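Local structure of flagellar biosynthetic protein flhB (Aquifex aeolicus, 3B1S) at residues Ile4-Lys9 / Pro18-Lys23. The protein is the C-terminal domain of a membrane component of the flagellar type III export apparatus, probably required to build the rod of the flagellar basal body. Residues are numbered along the deposited sequence; the frame is centred on the assembly and turned at random.
Sequences IAIALK and PVVVAK
Leu8 leans over Val20 on one face of an antiparallel beta hairpin. Leu8 CD2 lies 3.6 Å from Val20 CA, and CD1 reaches the ring of Pro18 at CB. CG stands anti to the carbonyl carbon (chi1 -62°); with chi2 near 180°, the end of the side chain comes nearer the 18-23 segment. Ile6 joins the same face through two branches. Ile6 CG2 meets Val20 CG1 at 3.9 Å, while CD1 lies beside Lys23 CB, the two side chains running alongside each other in the same direction. Lys23 then extends away, and its NZ hydrogen-bonds the carbonyl oxygens of Tyr54 and Val57. Val71 of helix 68-84 packs on Leu8 and Pro18.

The other face carries Ala7 and Ala22, whose CB atoms are 3.8 Å apart. Ile32 of helix 27-39 covers Ala7. A beta bulge shifts the register between Ala7 and Leu8, with Val21 as the extra residue. Its CG1 points to Lys9 CB, and its CG2 to Ala7 CB.

Of the four backbone bonds, Lys9 N to Val19 O is the straightest, with an N-H...O angle of 167°. Val19 N returns a bond to Lys9 O. At the bulge, Ala7 bonds Ala22 O through its N (2.8 Å) and Val21 N through its O (2.9 Å). In the latter, the donor sits 43° above the carbonyl plane.

A strand from the chain of another protein pairs with Ala5 to Leu8 and continues the sheet. Ala5 to Leu8 therefore lie between two partner strands. The chemistry implies a hairpin held by four backbone hydrogen bonds, with branched apolar side chains packed on the Leu8 face and the two alanines meeting on the other. The Lys23 ammonium ties the Leu8 face to the loop at Tyr54 and Val57.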
loop_
_atom_site.group_PDB
_atom_site.type_symbol
_atom_site.label_atom_id
_atom_site.label_comp_id
_atom_site.label_asym_id
_atom_site.label_seq_id
_atom_site.Cartn_x
_atom_site.Cartn_y
_atom_site.Cartn_z
ATOM N N ILE D 4 2.469 -1.487 10.220
ATOM C CA ILE D 4 2.888 -1.120 8.875
ATOM C C ILE D 4 1.975 -1.726 7.806
ATOM O O ILE D 4 1.362 -2.743 8.037
ATOM C CB ILE D 4 4.321 -1.506 8.615
ATOM C CG1 ILE D 4 4.616 -1.416 7.132
ATOM C CG2 ILE D 4 4.559 -2.878 9.084
ATOM C CD1 ILE D 4 6.015 -1.321 6.897
ATOM N N ALA D 5 1.908 -1.057 6.662
ATOM C CA ALA D 5 1.105 -1.502 5.545
ATOM C C ALA D 5 1.564 -0.933 4.217
ATOM O O ALA D 5 2.043 0.170 4.176
ATOM C CB ALA D 5 -0.296 -1.100 5.780
ATOM N N ILE D 6 1.382 -1.677 3.133
ATOM C CA ILE D 6 1.711 -1.204 1.758
ATOM C C ILE D 6 0.597 -1.479 0.774
ATOM O O ILE D 6 0.408 -2.598 0.402
ATOM C CB ILE D 6 2.986 -1.871 1.190
ATOM C CG1 ILE D 6 4.032 -2.097 2.278
ATOM C CG2 ILE D 6 3.534 -1.060 0.069
ATOM C CD1 ILE D 6 4.434 -0.875 3.005
ATOM N N ALA D 7 -0.121 -0.466 0.340
ATOM C CA ALA D 7 -1.229 -0.679 -0.570
ATOM C C ALA D 7 -0.793 -0.719 -2.058
ATOM O O ALA D 7 0.056 0.057 -2.489
ATOM C CB ALA D 7 -2.270 0.351 -0.354
ATOM N N LEU D 8 -1.373 -1.641 -2.836
ATOM C CA LEU D 8 -0.945 -1.874 -4.208
ATOM C C LEU D 8 -2.140 -1.922 -5.115
ATOM O O LEU D 8 -3.161 -2.494 -4.760
ATOM C CB LEU D 8 -0.107 -3.151 -4.328
ATOM C CG LEU D 8 1.223 -3.198 -3.540
ATOM C CD1 LEU D 8 1.995 -4.502 -3.780
ATOM C CD2 LEU D 8 2.141 -2.029 -3.812
ATOM N N LYS D 9 -2.022 -1.279 -6.269
ATOM C CA LYS D 9 -3.045 -1.336 -7.294
ATOM C C LYS D 9 -2.418 -2.017 -8.460
ATOM O O LYS D 9 -1.269 -1.755 -8.770
ATOM C CB LYS D 9 -3.480 0.054 -7.719
ATOM C CG LYS D 9 -4.568 0.085 -8.770
ATOM C CD LYS D 9 -4.523 1.410 -9.549
ATOM C CE LYS D 9 -5.097 1.284 -10.966
ATOM N NZ LYS D 9 -4.644 2.448 -11.806
ATOM N N PRO D 18 2.594 -3.888 -10.204
ATOM C CA PRO D 18 1.885 -3.186 -9.119
ATOM C C PRO D 18 2.408 -1.763 -8.755
ATOM O O PRO D 18 3.590 -1.574 -8.469
ATOM C CB PRO D 18 2.058 -4.142 -7.945
ATOM C CG PRO D 18 2.247 -5.490 -8.592
ATOM C CD PRO D 18 3.046 -5.227 -9.771
ATOM N N VAL D 19 1.495 -0.797 -8.789
ATOM C CA VAL D 19 1.697 0.576 -8.350
ATOM C C VAL D 19 1.477 0.666 -6.833
ATOM O O VAL D 19 0.454 0.227 -6.333
ATOM C CB VAL D 19 0.635 1.518 -9.019
ATOM C CG1 VAL D 19 0.966 2.983 -8.813
ATOM C CG2 VAL D 19 0.510 1.238 -10.491
ATOM N N VAL D 20 2.409 1.260 -6.101
ATOM C CA VAL D 20 2.192 1.510 -4.680
ATOM C C VAL D 20 1.268 2.694 -4.510
ATOM O O VAL D 20 1.665 3.801 -4.780
ATOM C CB VAL D 20 3.495 1.888 -3.976
ATOM C CG1 VAL D 20 3.293 1.903 -2.471
ATOM C CG2 VAL D 20 4.632 0.965 -4.386
ATOM N N VAL D 21 0.035 2.488 -4.073
ATOM C CA VAL D 21 -0.850 3.642 -3.925
ATOM C C VAL D 21 -0.826 4.283 -2.537
ATOM O O VAL D 21 -1.273 5.405 -2.366
ATOM C CB VAL D 21 -2.301 3.378 -4.405
ATOM C CG1 VAL D 21 -2.306 2.361 -5.506
ATOM C CG2 VAL D 21 -3.234 2.968 -3.273
ATOM N N ALA D 22 -0.289 3.568 -1.555
ATOM C CA ALA D 22 -0.149 4.069 -0.202
ATOM C C ALA D 22 0.916 3.243 0.508
ATOM O O ALA D 22 1.098 2.072 0.177
ATOM C CB ALA D 22 -1.444 3.949 0.503
ATOM N N LYS D 23 1.648 3.857 1.442
ATOM C CA LYS D 23 2.431 3.122 2.449
ATOM C C LYS D 23 2.189 3.774 3.833
ATOM O O LYS D 23 1.849 4.949 3.887
ATOM C CB LYS D 23 3.908 3.014 2.050
ATOM C CG LYS D 23 4.731 4.294 2.139
ATOM C CD LYS D 23 6.206 4.006 1.890
ATOM C CE LYS D 23 7.022 5.288 1.686
ATOM N NZ LYS D 23 8.494 4.991 1.560
#